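Local atomic coordinates of agarase (Microbulbifer thermotolerans, PDB entry 3WZ1), a protein that hydrolyses the beta-1,4-galactosidic linkages of agarose from within the chain, releasing neoagarotetraose as its main product. Residues A[103-108]-A[268-273]; A[116-121]-A[239-244]. All blocks are in the same frame, centred on the assembly; numbering follows the deposited sequence.

Interaction 1 (A[103-108]-A[268-273]); sequences YMEARA and WVRFYK
E105 reaches across to R270 and W268, and its OE1 is gripped by both: R270 NE donates over 2.8 Å in a salt bridge, coming from above the carboxylate plane, while W268 NE1 donates over 3.1 Å to the anti lone pair. A glutamate suits this place because both oxygens are used: E105 OE2 takes a hydrogen bond from Y103 OH at 2.7 Å and forms a salt bridge with R188. R270 runs alongside E105, carboxylate and guanidinium planes 37° apart, and its NH1 turns to Y272 OH at 2.9 Å. Beneath this polar cluster, 103-108 and 268-273 pair as antiparallel strands of the GH16 beta-jelly roll. M104, A106, V269 and F271 occupy the other face, which packs against F119 and F121 of strand 116-123. There M104 CB lies 3.9 Å from F271 CD2, and the small A106 sets its CB 4.0 Å from V269 CG1. Packing gives way to partial exposure at R107. R107 CB sits over one face of the W268 ring; because CG points opposite the main-chain nitrogen (chi1 177°) and the chain is extended, CD follows over the same face, 3.7 Å from the centroid of the six-membered ring in a CH-pi contact. R107 NH1 forms a salt bridge with D267, a ligand of a sodium ion. The backbone bond from W268 N to R107 O is weak here, at 3.4 Å.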
loop_
_atom_site.group_PDB
_atom_site.type_symbol
_atom_site.label_atom_id
_atom_site.label_comp_id
_atom_site.label_asym_id
_atom_site.label_seq_id
_atom_site.Cartn_x
_atom_site.Cartn_y
_atom_site.Cartn_z
ATOM N N TYR A 103 4.288 7.206 11.522
ATOM C CA TYR A 103 3.176 6.246 11.464
ATOM C C TYR A 103 2.407 6.503 10.180
ATOM O O TYR A 103 2.026 7.633 9.922
ATOM C CB TYR A 103 2.237 6.393 12.676
ATOM C CG TYR A 103 1.079 5.430 12.657
ATOM C CD1 TYR A 103 1.268 4.077 12.940
ATOM C CD2 TYR A 103 -0.208 5.855 12.317
ATOM C CE1 TYR A 103 0.220 3.179 12.910
ATOM C CE2 TYR A 103 -1.255 4.952 12.268
ATOM C CZ TYR A 103 -1.034 3.617 12.557
ATOM O OH TYR A 103 -2.078 2.713 12.522
ATOM N N MET A 104 2.181 5.453 9.394
ATOM C CA MET A 104 1.607 5.567 8.044
ATOM C C MET A 104 0.428 4.609 7.946
ATOM O O MET A 104 0.613 3.413 8.151
ATOM C CB MET A 104 2.668 5.175 7.009
ATOM C CG MET A 104 4.019 5.807 7.269
ATOM S SD MET A 104 5.312 5.365 6.057
ATOM C CE MET A 104 5.495 3.624 6.362
ATOM N N GLU A 105 -0.760 5.120 7.625
ATOM C CA GLU A 105 -1.982 4.317 7.716
ATOM C C GLU A 105 -2.947 4.619 6.596
ATOM O O GLU A 105 -3.125 5.782 6.220
ATOM C CB GLU A 105 -2.648 4.583 9.061
ATOM C CG GLU A 105 -3.825 3.671 9.385
ATOM C CD GLU A 105 -4.619 4.234 10.532
ATOM O OE1 GLU A 105 -5.436 5.155 10.279
ATOM O OE2 GLU A 105 -4.442 3.723 11.620
ATOM N N ALA A 106 -3.598 3.579 6.074
ATOM C CA ALA A 106 -4.691 3.759 5.126
ATOM C C ALA A 106 -5.939 3.078 5.639
ATOM O O ALA A 106 -5.856 2.041 6.283
ATOM C CB ALA A 106 -4.355 3.172 3.775
ATOM N N ARG A 107 -7.091 3.667 5.322
ATOM C CA ARG A 107 -8.367 2.991 5.502
ATOM C C ARG A 107 -8.901 2.704 4.111
ATOM O O ARG A 107 -9.071 3.618 3.297
ATOM C CB ARG A 107 -9.352 3.851 6.301
ATOM C CG ARG A 107 -10.732 3.208 6.462
ATOM C CD ARG A 107 -11.654 4.001 7.367
ATOM N NE ARG A 107 -12.820 3.180 7.706
ATOM C CZ ARG A 107 -14.050 3.334 7.210
ATOM N NH1 ARG A 107 -14.350 4.294 6.351
ATOM N NH2 ARG A 107 -15.006 2.512 7.600
ATOM N N ALA A 108 -9.101 1.423 3.822
ATOM C CA ALA A 108 -9.299 0.998 2.423
ATOM C C ALA A 108 -10.091 -0.276 2.301
ATOM O O ALA A 108 -10.170 -1.053 3.251
ATOM C CB ALA A 108 -7.959 0.835 1.721
ATOM N N TRP A 268 -8.985 7.029 3.234
ATOM C CA TRP A 268 -7.955 7.978 3.673
ATOM C C TRP A 268 -6.580 7.351 3.691
ATOM O O TRP A 268 -6.432 6.133 3.844
ATOM C CB TRP A 268 -8.261 8.577 5.069
ATOM C CG TRP A 268 -7.978 7.690 6.323
ATOM C CD1 TRP A 268 -6.769 7.154 6.755
ATOM C CD2 TRP A 268 -8.919 7.362 7.336
ATOM N NE1 TRP A 268 -6.935 6.487 7.942
ATOM C CE2 TRP A 268 -8.259 6.603 8.306
ATOM C CE3 TRP A 268 -10.291 7.614 7.487
ATOM C CZ2 TRP A 268 -8.906 6.111 9.416
ATOM C CZ3 TRP A 268 -10.916 7.150 8.577
ATOM C CH2 TRP A 268 -10.233 6.387 9.540
ATOM N N VAL A 269 -5.586 8.215 3.537
ATOM C CA VAL A 269 -4.217 7.912 3.957
ATOM C C VAL A 269 -3.814 9.018 4.928
ATOM O O VAL A 269 -4.089 10.189 4.694
ATOM C CB VAL A 269 -3.229 7.775 2.783
ATOM C CG1 VAL A 269 -3.604 6.589 1.892
ATOM C CG2 VAL A 269 -3.127 9.055 1.948
ATOM N N ARG A 270 -3.190 8.632 6.039
ATOM C CA ARG A 270 -2.757 9.609 7.010
ATOM C C ARG A 270 -1.414 9.192 7.573
ATOM O O ARG A 270 -1.067 7.991 7.640
ATOM C CB ARG A 270 -3.807 9.811 8.105
ATOM C CG ARG A 270 -4.027 8.643 9.046
ATOM C CD ARG A 270 -5.127 8.950 10.075
ATOM N NE ARG A 270 -5.308 7.837 10.996
ATOM C CZ ARG A 270 -5.826 7.912 12.227
ATOM N NH1 ARG A 270 -6.161 9.087 12.756
ATOM N NH2 ARG A 270 -5.986 6.790 12.923
ATOM N N PHE A 271 -0.676 10.201 8.003
ATOM C CA PHE A 271 0.694 10.028 8.415
ATOM C C PHE A 271 0.921 10.903 9.622
ATOM O O PHE A 271 0.485 12.058 9.620
ATOM C CB PHE A 271 1.637 10.448 7.277
ATOM C CG PHE A 271 1.275 9.867 5.941
ATOM C CD1 PHE A 271 0.379 10.510 5.124
ATOM C CD2 PHE A 271 1.823 8.670 5.515
ATOM C CE1 PHE A 271 0.013 9.959 3.899
ATOM C CE2 PHE A 271 1.469 8.125 4.293
ATOM C CZ PHE A 271 0.575 8.769 3.496
ATOM N N TYR A 272 1.603 10.375 10.642
ATOM C CA TYR A 272 1.904 11.170 11.845
ATOM C C TYR A 272 3.362 11.051 12.223
ATOM O O TYR A 272 3.962 9.972 12.110
ATOM C CB TYR A 272 1.052 10.713 13.049
ATOM C CG TYR A 272 -0.440 10.937 12.907
ATOM C CD1 TYR A 272 -1.232 10.017 12.250
ATOM C CD2 TYR A 272 -1.064 12.084 13.429
ATOM C CE1 TYR A 272 -2.590 10.213 12.103
ATOM C CE2 TYR A 272 -2.426 12.276 13.281
ATOM C CZ TYR A 272 -3.183 11.334 12.623
ATOM O OH TYR A 272 -4.556 11.540 12.484
ATOM N N LYS A 273 3.894 12.164 12.738
ATOM C CA LYS A 273 5.252 12.243 13.230
ATOM C C LYS A 273 5.220 12.403 14.744
ATOM O O LYS A 273 4.411 13.166 15.258
ATOM C CB LYS A 273 5.948 13.451 12.628
ATOM C CG LYS A 273 5.985 13.435 11.116
ATOM C CD LYS A 273 6.944 12.394 10.584
ATOM C CE LYS A 273 8.404 12.742 10.827
ATOM N NZ LYS A 273 9.318 11.722 10.228
#

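Interaction 2 (A[116-121]-A[239-244]); sequences ASDFWF and EDQNWR
A116 and E239 form an antiparallel hydrogen-bonded pair on the sheet of the GH16 jelly roll that carries the predicted catalytic glutamates, A116 N giving a bond to E239 O and E239 N one to A116 O. D118 meets E239 at about a right angle, the carboxylate planes 70° apart, and D118 OD2 lies 3.3 Å from E239 CD. The two acids are close like charges: D118 OD2 lies 3.6 Å from E239 OE2. W120 also crosses E239 nearly at a right angle; its CZ2 is 3.4 Å from E239 OE2, which N237 ND2 holds by a hydrogen bond. W120 packs on E129, the predicted nucleophile. Q241, extended beyond CG, lays its amide against the small A116, NE2 3.5 Å from A116 CB. Q241 NE2 donates to both E239 and E134, the predicted proton donor, while OE1 accepts from Y136 OH and W243 NE1. A leucine in place of Q241 would probably leave E239 OE1 and the E134 carboxylate without this shared donor, and the W243 ring freer to turn. The Q241 NE2 bond to E239 OE1 is 2.9 Å long and nearly straight at 170°, lying in the amide plane but meeting the carboxylate from above.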
loop_
_atom_site.group_PDB
_atom_site.type_symbol
_atom_site.label_atom_id
_atom_site.label_comp_id
_atom_site.label_asym_id
_atom_site.label_seq_id
_atom_site.Cartn_x
_atom_site.Cartn_y
_atom_site.Cartn_z
ATOM N N ALA A 116 -3.095 -7.438 -6.719
ATOM C CA ALA A 116 -2.727 -6.810 -5.451
ATOM C C ALA A 116 -3.380 -5.439 -5.325
ATOM O O ALA A 116 -3.305 -4.643 -6.263
ATOM C CB ALA A 116 -1.211 -6.658 -5.366
ATOM N N SER A 117 -4.031 -5.178 -4.184
ATOM C CA SER A 117 -4.455 -3.845 -3.753
ATOM C C SER A 117 -3.394 -3.377 -2.768
ATOM O O SER A 117 -3.136 -4.056 -1.759
ATOM C CB SER A 117 -5.842 -3.859 -3.088
ATOM O OG SER A 117 -6.862 -4.286 -3.984
ATOM N N ASP A 118 -2.745 -2.248 -3.069
ATOM C CA ASP A 118 -1.521 -1.840 -2.363
ATOM C C ASP A 118 -1.560 -0.432 -1.773
ATOM O O ASP A 118 -2.070 0.509 -2.392
ATOM C CB ASP A 118 -0.301 -1.905 -3.286
ATOM C CG ASP A 118 -0.106 -3.263 -3.930
ATOM O OD1 ASP A 118 -0.261 -4.281 -3.216
ATOM O OD2 ASP A 118 0.258 -3.315 -5.151
ATOM N N PHE A 119 -0.957 -0.306 -0.590
ATOM C CA PHE A 119 -0.589 0.975 0.033
ATOM C C PHE A 119 0.800 0.722 0.556
ATOM O O PHE A 119 0.998 -0.101 1.461
ATOM C CB PHE A 119 -1.555 1.357 1.148
ATOM C CG PHE A 119 -1.117 2.545 1.978
ATOM C CD1 PHE A 119 -0.834 3.777 1.400
ATOM C CD2 PHE A 119 -1.026 2.412 3.366
ATOM C CE1 PHE A 119 -0.473 4.872 2.210
ATOM C CE2 PHE A 119 -0.659 3.492 4.161
ATOM C CZ PHE A 119 -0.403 4.713 3.588
ATOM N N TRP A 120 1.785 1.358 -0.076
ATOM C CA TRP A 120 3.165 0.953 0.153
ATOM C C TRP A 120 4.129 2.113 -0.086
ATOM O O TRP A 120 3.721 3.200 -0.479
ATOM C CB TRP A 120 3.511 -0.256 -0.714
ATOM C CG TRP A 120 3.475 -0.020 -2.182
ATOM C CD1 TRP A 120 2.390 0.303 -2.945
ATOM C CD2 TRP A 120 4.575 -0.150 -3.093
ATOM N NE1 TRP A 120 2.742 0.374 -4.262
ATOM C CE2 TRP A 120 4.083 0.119 -4.383
ATOM C CE3 TRP A 120 5.916 -0.463 -2.936
ATOM C CZ2 TRP A 120 4.895 0.079 -5.522
ATOM C CZ3 TRP A 120 6.729 -0.485 -4.058
ATOM C CH2 TRP A 120 6.212 -0.220 -5.337
ATOM N N PHE A 121 5.403 1.835 0.196
ATOM C CA PHE A 121 6.449 2.839 0.282
ATOM C C PHE A 121 7.706 2.359 -0.380
ATOM O O PHE A 121 8.084 1.220 -0.218
ATOM C CB PHE A 121 6.699 3.172 1.771
ATOM C CG PHE A 121 5.500 3.796 2.390
ATOM C CD1 PHE A 121 5.337 5.182 2.355
ATOM C CD2 PHE A 121 4.460 3.006 2.833
ATOM C CE1 PHE A 121 4.155 5.764 2.806
ATOM C CE2 PHE A 121 3.280 3.582 3.267
ATOM C CZ PHE A 121 3.138 4.951 3.252
ATOM N N GLU A 239 -1.617 -3.823 -8.577
ATOM C CA GLU A 239 -0.590 -4.500 -9.375
ATOM C C GLU A 239 -1.055 -5.875 -9.805
ATOM O O GLU A 239 -1.608 -6.645 -9.006
ATOM C CB GLU A 239 0.703 -4.654 -8.587
ATOM C CG GLU A 239 1.421 -3.335 -8.336
ATOM C CD GLU A 239 2.651 -3.460 -7.453
ATOM O OE1 GLU A 239 3.073 -4.610 -7.146
ATOM O OE2 GLU A 239 3.193 -2.391 -7.052
ATOM N N ASP A 240 -0.767 -6.205 -11.053
ATOM C CA ASP A 240 -0.731 -7.590 -11.499
ATOM C C ASP A 240 0.723 -7.989 -11.283
ATOM O O ASP A 240 1.616 -7.471 -11.967
ATOM C CB ASP A 240 -1.141 -7.696 -12.967
ATOM C CG ASP A 240 -1.035 -9.093 -13.487
ATOM O OD1 ASP A 240 -2.031 -9.860 -13.371
ATOM O OD2 ASP A 240 0.068 -9.441 -13.951
ATOM N N GLN A 241 0.973 -8.844 -10.290
ATOM C CA GLN A 241 2.325 -9.161 -9.850
ATOM C C GLN A 241 2.833 -10.436 -10.508
ATOM O O GLN A 241 2.059 -11.371 -10.735
ATOM C CB GLN A 241 2.382 -9.274 -8.326
ATOM C CG GLN A 241 1.984 -7.970 -7.639
ATOM C CD GLN A 241 2.040 -8.033 -6.128
ATOM O OE1 GLN A 241 1.833 -9.093 -5.508
ATOM N NE2 GLN A 241 2.295 -6.889 -5.514
ATOM N N ASN A 242 4.121 -10.480 -10.797
ATOM C CA ASN A 242 4.677 -11.615 -11.529
ATOM C C ASN A 242 4.482 -12.971 -10.836
ATOM O O ASN A 242 4.179 -13.949 -11.509
ATOM C CB ASN A 242 6.162 -11.443 -11.811
ATOM C CG ASN A 242 6.439 -10.406 -12.872
ATOM O OD1 ASN A 242 6.538 -10.709 -14.072
ATOM N ND2 ASN A 242 6.558 -9.194 -12.454
ATOM N N TRP A 243 4.624 -13.019 -9.519
ATOM C CA TRP A 243 4.483 -14.301 -8.812
ATOM C C TRP A 243 3.077 -14.877 -9.009
ATOM O O TRP A 243 2.872 -16.076 -8.818
ATOM C CB TRP A 243 4.844 -14.194 -7.314
ATOM C CG TRP A 243 3.819 -13.504 -6.500
ATOM C CD1 TRP A 243 3.566 -12.149 -6.442
ATOM C CD2 TRP A 243 2.853 -14.117 -5.649
ATOM N NE1 TRP A 243 2.521 -11.900 -5.606
ATOM C CE2 TRP A 243 2.052 -13.086 -5.105
ATOM C CE3 TRP A 243 2.592 -15.445 -5.275
ATOM C CZ2 TRP A 243 1.016 -13.331 -4.221
ATOM C CZ3 TRP A 243 1.559 -15.688 -4.390
ATOM C CH2 TRP A 243 0.768 -14.632 -3.874
ATOM N N ARG A 244 2.106 -14.022 -9.366
ATOM C CA ARG A 244 0.762 -14.467 -9.696
ATOM C C ARG A 244 0.619 -14.752 -11.196
ATOM O O ARG A 244 0.320 -15.885 -11.588
ATOM C CB ARG A 244 -0.278 -13.432 -9.237
ATOM C CG ARG A 244 -0.125 -12.994 -7.771
ATOM C CD ARG A 244 -1.462 -12.895 -7.063
ATOM N NE ARG A 244 -1.902 -14.202 -6.587
ATOM C CZ ARG A 244 -3.105 -14.462 -6.089
ATOM N NH1 ARG A 244 -3.362 -15.704 -5.667
ATOM N NH2 ARG A 244 -4.053 -13.534 -6.012
#

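In the fold
The centres of the two interactions lie 19 Å apart, yet their strands touch. Strand 102-109 of interaction 1 is followed in the chain by strand 116-123 of interaction 2, and F119 and F121 pack between them: F119 CD2 is 3.4 Å from A106 CB, and F121 CE1 3.5 Å from M104 SD. Along the chain, interaction 2 is nested within the loop that interaction 1 closes, since 116-121 follows 103-108 and 239-244 precedes 268-273. Both belong to the GH16 catalytic domain. Interaction 1 lies near one sodium site, whereas interaction 2 lies beside the predicted catalytic residues E129 and E134. The packing of F119 and F121 thus joins the strands next to the active site to those of interaction 1.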